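Local structure of hypothetical protein PH0495 (Pyrococcus horikoshii, 1X3L) at residues Ala20-Pro23 with Tyr24-Val27; Ile380-Gly383 with Thr384-Lys387; Ser405-Ala408 with Leu409-Val412. The protein catalyses the ATP-dependent phosphorylation of D-glycerate to 2-phosphoglycerate, with magnesium as cofactor and a broad range of phosphate donors. All blocks are in the same frame, centred on the assembly; numbering follows the deposited sequence.

Contact 1 (Ala20-Pro23 with Tyr24-Val27); sequences AADP and YRAV
An N-cap joins Asp22 to Arg25 at the start of helix 23-30, where the chain turns out of helix 6-20. Asp22 sits right before the new helix and reaches forward with its carboxylate to the first turn. Its OD2 accepts from Arg25 N at 2.9 Å, and the bond is nearly straight at 166°. The N-H meets OD2 on the anti side, well off the carboxylate plane. CG lies opposite the backbone N about the first torsion (chi1 178°), which swings the carboxylate over the open N-H groups. The main chain adds two helical bonds, Ala26 N to Asp22 O and Val27 N to Pro23 O. Pro23 takes the first helical position, where the lack of an N-H costs nothing. Its ring touches Ala59 and Thr423. Tyr24 packs on helix 60-70, bonding Asp69 through its hydroxyl and making a cation-pi contact with Arg65. The side chain of Pro23 is about 8 Å from that of Lys58, which by similarity binds substrate. Arg25 runs its aliphatic part past the cap, with CG 3.2 Å from Asp22 OD2. Its guanidinium stays beyond salt-bridge distance. One water completes the cap: it donates to Asp22 OD1 at 2.7 Å and accepts from Tyr24 N at 2.9 Å.

Contact 2 (Ile380-Gly383 with Thr384-Lys387); sequences IVDG and TTYK
The chain leaves strand 378-382 at Asp382 and turns through Gly383 and Thr384 into helix 385-391, with Thr385 N bonded back to Asp382 O at 3.2 Å. That N-H comes in above the carbonyl plane. Two side chains then bind across the turn in both directions. Asp382 OD1 accepts from Thr384 N at 2.8 Å on its anti side. The hydroxyl of Thr384 donates to the same oxygen on the syn side, with OG1 2.6 Å from OD1. A weak bond from Thr385 N also reaches OD1. Two good bonds thus grip one oxygen from two sides and should hold the carboxylate against rotation. Its other oxygen, OD2, forms a salt bridge with Arg7 of helix 6-20. The first torsion of Asp382 (chi1 55°) tucks CG between the backbone N and the carbonyl carbon, and this brings OD1 forward to Thr384 N and OG1. In return, Thr385 OG1 accepts from Asp382 N at 2.9 Å, almost in line at 170°. The methyl of Thr385 turns to Val381: Thr385 CG2 lies 3.9 Å from Val381 CG1, the two side chains crossing at about a right angle. Two waters extend the turn into the helix. One links Asp382 O to Tyr386 N, the other Gly383 O to Lys387 N. The reciprocal bonds of Asp382 and Thr385 make a capping box, here set where an inner strand of the mixed sheet passes into a helix within the MOFRL family region.

Contact 3 (Ser405-Ala408 with Leu409-Val412); sequences SYEA and LKKV
Leu409 and Ser405 meet on the buried side of helix 405-411, where Leu409 N donates to Ser405 O at 3.0 Å in a nearly straight bond. The leucine side chain rises beside that same carbonyl, with CG 3.5 Å from Ser405 O, and goes on to pack against Leu415 of strand 415-416. Ser405 rests on helix 343-351. Lys410 N continues the helical pattern to Tyr406 O. Further on, the turn tightens: Lys411 N bonds Ala408 O at 3.1 Å, three residues back, with the donor above the carbonyl plane. This short helix belongs to the MOFRL family region, and the chain runs on into strand 415-416 at the edge of the mixed sheet. The outward side is looser and charged. Glu407 and Lys410 run alongside each other in the same direction and close a salt bridge, with Lys410 NZ 2.7 Å from Glu407 OE1. The ammonium meets OE1 on the syn side. The Lys410 chain runs extended to CD, which lies 3.9 Å from Tyr406 CE2. The bend at its third torsion (chi3 73°) then carries NZ to the carboxylate. With an alanine at Glu407, the Lys410 ammonium would probably lose its carboxylate mate and its chain end be freer to swing. Lys411 is extended and lays its aliphatic chain along the backbone, with CG 3.3 Å from Glu407 O.

Contacts 2 and 3 lie in one family region, their centres about 12 Å apart, and touch: Val381 packs on Leu409 and Thr385 on Val412. Contact 1 lies in the other family region, its centre about 32 Å from that of contact 2 and about 31 Å from that of contact 3. It is nearer the middle of the chain and the lysine assigned to substrate by similarity. Contacts 1 and 2 both cap a helix start with an aspartate, but only contact 2 has the reciprocal threonine bond. Contact 3 lies along one short helix, with a lysine salt bridge. Contact 2 is mostly buried; contacts 1 and 3 are partly buried, exposing Arg25 and Lys410 with Lys411 respectively.

Contact 1 (Ala20-Pro23 with Tyr24-Val27)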
loop_
_atom_site.group_PDB
_atom_site.type_symbol
_atom_site.label_atom_id
_atom_site.label_comp_id
_atom_site.label_asym_id
_atom_site.label_seq_id
_atom_site.Cartn_x
_atom_site.Cartn_y
_atom_site.Cartn_z
ATOM N N ALA A 20 -8.887 -3.095 9.075
ATOM C CA ALA A 20 -8.764 -1.667 8.786
ATOM C C ALA A 20 -8.117 -1.431 7.419
ATOM O O ALA A 20 -8.188 -0.328 6.872
ATOM C CB ALA A 20 -7.946 -0.983 9.878
ATOM N N ALA A 21 -7.480 -2.469 6.876
ATOM C CA ALA A 21 -6.828 -2.364 5.575
ATOM C C ALA A 21 -7.646 -3.015 4.461
ATOM O O ALA A 21 -7.263 -2.958 3.293
ATOM C CB ALA A 21 -5.434 -2.984 5.631
ATOM N N ASP A 22 -8.765 -3.638 4.817
ATOM C CA ASP A 22 -9.624 -4.272 3.822
ATOM C C ASP A 22 -10.190 -3.186 2.912
ATOM O O ASP A 22 -10.825 -2.241 3.389
ATOM C CB ASP A 22 -10.773 -5.023 4.498
ATOM C CG ASP A 22 -11.710 -5.662 3.494
ATOM O OD1 ASP A 22 -11.251 -6.538 2.739
ATOM O OD2 ASP A 22 -12.901 -5.284 3.449
ATOM N N PRO A 23 -9.979 -3.308 1.590
ATOM C CA PRO A 23 -10.483 -2.301 0.648
ATOM C C PRO A 23 -11.966 -1.979 0.816
ATOM O O PRO A 23 -12.346 -0.812 0.900
ATOM C CB PRO A 23 -10.158 -2.907 -0.712
ATOM C CG PRO A 23 -8.901 -3.689 -0.432
ATOM C CD PRO A 23 -9.245 -4.369 0.876
ATOM N N TYR A 24 -12.800 -3.014 0.872
ATOM C CA TYR A 24 -14.233 -2.819 1.039
ATOM C C TYR A 24 -14.542 -2.104 2.363
ATOM O O TYR A 24 -15.205 -1.065 2.376
ATOM C CB TYR A 24 -14.957 -4.170 0.991
ATOM C CG TYR A 24 -16.456 -4.059 1.104
ATOM C CD1 TYR A 24 -17.237 -3.705 0.002
ATOM C CD2 TYR A 24 -17.096 -4.273 2.325
ATOM C CE1 TYR A 24 -18.617 -3.564 0.112
ATOM C CE2 TYR A 24 -18.474 -4.134 2.447
ATOM C CZ TYR A 24 -19.227 -3.778 1.335
ATOM O OH TYR A 24 -20.586 -3.626 1.458
ATOM N N ARG A 25 -14.059 -2.656 3.474
ATOM C CA ARG A 25 -14.293 -2.053 4.785
ATOM C C ARG A 25 -13.689 -0.657 4.896
ATOM O O ARG A 25 -14.296 0.241 5.474
ATOM C CB ARG A 25 -13.702 -2.924 5.898
ATOM C CG ARG A 25 -14.357 -4.285 6.068
ATOM C CD ARG A 25 -13.551 -5.141 7.041
ATOM N NE ARG A 25 -14.072 -6.500 7.157
ATOM C CZ ARG A 25 -15.016 -6.868 8.017
ATOM N NH1 ARG A 25 -15.545 -5.975 8.844
ATOM N NH2 ARG A 25 -15.429 -8.129 8.048
ATOM N N ALA A 26 -12.488 -0.479 4.352
ATOM C CA ALA A 26 -11.817 0.818 4.415
ATOM C C ALA A 26 -12.675 1.921 3.801
ATOM O O ALA A 26 -12.749 3.030 4.340
ATOM C CB ALA A 26 -10.464 0.750 3.714
ATOM N N VAL A 27 -13.321 1.622 2.674
ATOM C CA VAL A 27 -14.170 2.616 2.026
ATOM C C VAL A 27 -15.352 2.974 2.920
ATOM O O VAL A 27 -15.670 4.151 3.088
ATOM C CB VAL A 27 -14.708 2.119 0.657
ATOM C CG1 VAL A 27 -15.758 3.097 0.121
ATOM C CG2 VAL A 27 -13.556 1.987 -0.339
HETATM O O HOH W 1 -12.210 -5.841 0.287
#

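Contact 2 (Ile380-Gly383 with Thr384-Lys387)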
loop_
_atom_site.group_PDB
_atom_site.type_symbol
_atom_site.label_atom_id
_atom_site.label_comp_id
_atom_site.label_asym_id
_atom_site.label_seq_id
_atom_site.Cartn_x
_atom_site.Cartn_y
_atom_site.Cartn_z
ATOM N N ILE A 380 5.087 -15.265 15.329
ATOM C CA ILE A 380 4.492 -14.857 16.594
ATOM C C ILE A 380 5.216 -15.644 17.682
ATOM O O ILE A 380 5.244 -16.872 17.661
ATOM C CB ILE A 380 2.953 -15.122 16.609
ATOM C CG1 ILE A 380 2.369 -14.747 17.971
ATOM C CG2 ILE A 380 2.653 -16.584 16.257
ATOM C CD1 ILE A 380 0.831 -14.774 18.013
ATOM N N VAL A 381 5.822 -14.917 18.617
ATOM C CA VAL A 381 6.596 -15.522 19.690
ATOM C C VAL A 381 6.279 -14.871 21.027
ATOM O O VAL A 381 5.798 -13.741 21.079
ATOM C CB VAL A 381 8.116 -15.349 19.425
ATOM C CG1 VAL A 381 8.523 -16.073 18.137
ATOM C CG2 VAL A 381 8.449 -13.861 19.305
ATOM N N ASP A 382 6.543 -15.587 22.113
ATOM C CA ASP A 382 6.309 -15.034 23.437
ATOM C C ASP A 382 7.492 -15.348 24.339
ATOM O O ASP A 382 8.528 -15.816 23.863
ATOM C CB ASP A 382 5.006 -15.572 24.041
ATOM C CG ASP A 382 4.957 -17.087 24.093
ATOM O OD1 ASP A 382 5.995 -17.706 24.407
ATOM O OD2 ASP A 382 3.874 -17.655 23.825
ATOM N N GLY A 383 7.338 -15.083 25.635
ATOM C CA GLY A 383 8.412 -15.327 26.586
ATOM C C GLY A 383 8.809 -16.779 26.805
ATOM O O GLY A 383 9.820 -17.059 27.461
ATOM N N THR A 384 8.030 -17.711 26.268
ATOM C CA THR A 384 8.349 -19.126 26.432
ATOM C C THR A 384 9.020 -19.704 25.191
ATOM O O THR A 384 9.576 -20.802 25.237
ATOM C CB THR A 384 7.094 -19.973 26.668
ATOM O OG1 THR A 384 6.383 -20.110 25.432
ATOM C CG2 THR A 384 6.191 -19.328 27.707
ATOM N N THR A 385 8.970 -18.966 24.088
ATOM C CA THR A 385 9.515 -19.456 22.827
ATOM C C THR A 385 10.991 -19.835 22.786
ATOM O O THR A 385 11.340 -20.910 22.294
ATOM C CB THR A 385 9.243 -18.466 21.688
ATOM O OG1 THR A 385 7.838 -18.167 21.642
ATOM C CG2 THR A 385 9.661 -19.081 20.358
ATOM N N TYR A 386 11.862 -18.967 23.288
ATOM C CA TYR A 386 13.283 -19.268 23.255
ATOM C C TYR A 386 13.583 -20.642 23.864
ATOM O O TYR A 386 14.236 -21.476 23.239
ATOM C CB TYR A 386 14.084 -18.190 23.988
ATOM C CG TYR A 386 15.574 -18.355 23.801
ATOM C CD1 TYR A 386 16.152 -18.227 22.539
ATOM C CD2 TYR A 386 16.402 -18.687 24.873
ATOM C CE1 TYR A 386 17.519 -18.431 22.346
ATOM C CE2 TYR A 386 17.772 -18.894 24.691
ATOM C CZ TYR A 386 18.320 -18.767 23.425
ATOM O OH TYR A 386 19.665 -18.991 23.231
ATOM N N LYS A 387 13.088 -20.884 25.074
ATOM C CA LYS A 387 13.343 -22.158 25.730
ATOM C C LYS A 387 12.739 -23.349 24.999
ATOM O O LYS A 387 13.286 -24.454 25.053
ATOM C CB LYS A 387 12.877 -22.106 27.189
ATOM C CG LYS A 387 13.804 -21.233 28.041
ATOM C CD LYS A 387 13.466 -21.234 29.532
ATOM C CE LYS A 387 14.495 -20.391 30.300
ATOM N NZ LYS A 387 14.226 -20.302 31.764
HETATM O O HOH W 2 11.421 -16.205 24.108
HETATM O O HOH W 3 12.012 -18.854 26.674
#

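Contact 3 (Ser405-Ala408 with Leu409-Val412)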
loop_
_atom_site.group_PDB
_atom_site.type_symbol
_atom_site.label_atom_id
_atom_site.label_comp_id
_atom_site.label_asym_id
_atom_site.label_seq_id
_atom_site.Cartn_x
_atom_site.Cartn_y
_atom_site.Cartn_z
ATOM N N SER A 405 14.532 -19.229 9.160
ATOM C CA SER A 405 13.640 -18.985 10.299
ATOM C C SER A 405 12.291 -19.703 10.209
ATOM O O SER A 405 11.704 -20.042 11.230
ATOM C CB SER A 405 13.409 -17.479 10.491
ATOM O OG SER A 405 12.820 -16.898 9.338
ATOM N N TYR A 406 11.801 -19.937 8.998
ATOM C CA TYR A 406 10.520 -20.626 8.835
ATOM C C TYR A 406 10.540 -21.987 9.530
ATOM O O TYR A 406 9.612 -22.336 10.260
ATOM C CB TYR A 406 10.206 -20.831 7.349
ATOM C CG TYR A 406 8.877 -21.526 7.072
ATOM C CD1 TYR A 406 7.728 -20.787 6.797
ATOM C CD2 TYR A 406 8.783 -22.923 7.047
ATOM C CE1 TYR A 406 6.517 -21.412 6.491
ATOM C CE2 TYR A 406 7.570 -23.563 6.746
ATOM C CZ TYR A 406 6.446 -22.798 6.465
ATOM O OH TYR A 406 5.251 -23.402 6.140
ATOM N N GLU A 407 11.603 -22.752 9.303
ATOM C CA GLU A 407 11.716 -24.080 9.890
ATOM C C GLU A 407 11.780 -24.078 11.413
ATOM O O GLU A 407 11.288 -25.006 12.063
ATOM C CB GLU A 407 12.943 -24.799 9.320
ATOM C CG GLU A 407 12.903 -24.999 7.811
ATOM C CD GLU A 407 11.654 -25.729 7.356
ATOM O OE1 GLU A 407 11.334 -26.783 7.942
ATOM O OE2 GLU A 407 10.993 -25.254 6.408
ATOM N N ALA A 408 12.383 -23.045 11.992
ATOM C CA ALA A 408 12.480 -22.973 13.447
ATOM C C ALA A 408 11.125 -22.629 14.046
ATOM O O ALA A 408 10.649 -23.310 14.954
ATOM C CB ALA A 408 13.520 -21.931 13.866
ATOM N N LEU A 409 10.509 -21.568 13.531
ATOM C CA LEU A 409 9.206 -21.132 14.022
ATOM C C LEU A 409 8.156 -22.226 13.855
ATOM O O LEU A 409 7.268 -22.371 14.692
ATOM C CB LEU A 409 8.752 -19.873 13.280
ATOM C CG LEU A 409 9.569 -18.595 13.532
ATOM C CD1 LEU A 409 9.042 -17.474 12.644
ATOM C CD2 LEU A 409 9.479 -18.199 15.012
ATOM N N LYS A 410 8.274 -22.989 12.773
ATOM C CA LYS A 410 7.337 -24.068 12.478
ATOM C C LYS A 410 7.262 -25.126 13.579
ATOM O O LYS A 410 6.212 -25.729 13.796
ATOM C CB LYS A 410 7.719 -24.748 11.156
ATOM C CG LYS A 410 6.780 -25.874 10.734
ATOM C CD LYS A 410 7.131 -26.437 9.355
ATOM C CE LYS A 410 8.398 -27.280 9.388
ATOM N NZ LYS A 410 8.784 -27.759 8.025
ATOM N N LYS A 411 8.371 -25.339 14.279
ATOM C CA LYS A 411 8.435 -26.361 15.321
ATOM C C LYS A 411 7.955 -25.947 16.703
ATOM O O LYS A 411 7.733 -26.797 17.562
ATOM C CB LYS A 411 9.866 -26.888 15.425
ATOM C CG LYS A 411 10.409 -27.428 14.114
ATOM C CD LYS A 411 11.798 -27.992 14.291
ATOM C CE LYS A 411 12.329 -28.561 12.989
ATOM N NZ LYS A 411 13.710 -29.099 13.169
ATOM N N VAL A 412 7.790 -24.650 16.925
ATOM C CA VAL A 412 7.347 -24.170 18.224
ATOM C C VAL A 412 6.057 -23.353 18.147
ATOM O O VAL A 412 5.772 -22.537 19.025
ATOM C CB VAL A 412 8.453 -23.333 18.901
ATOM C CG1 VAL A 412 9.655 -24.228 19.226
ATOM C CG2 VAL A 412 8.883 -22.202 17.986
#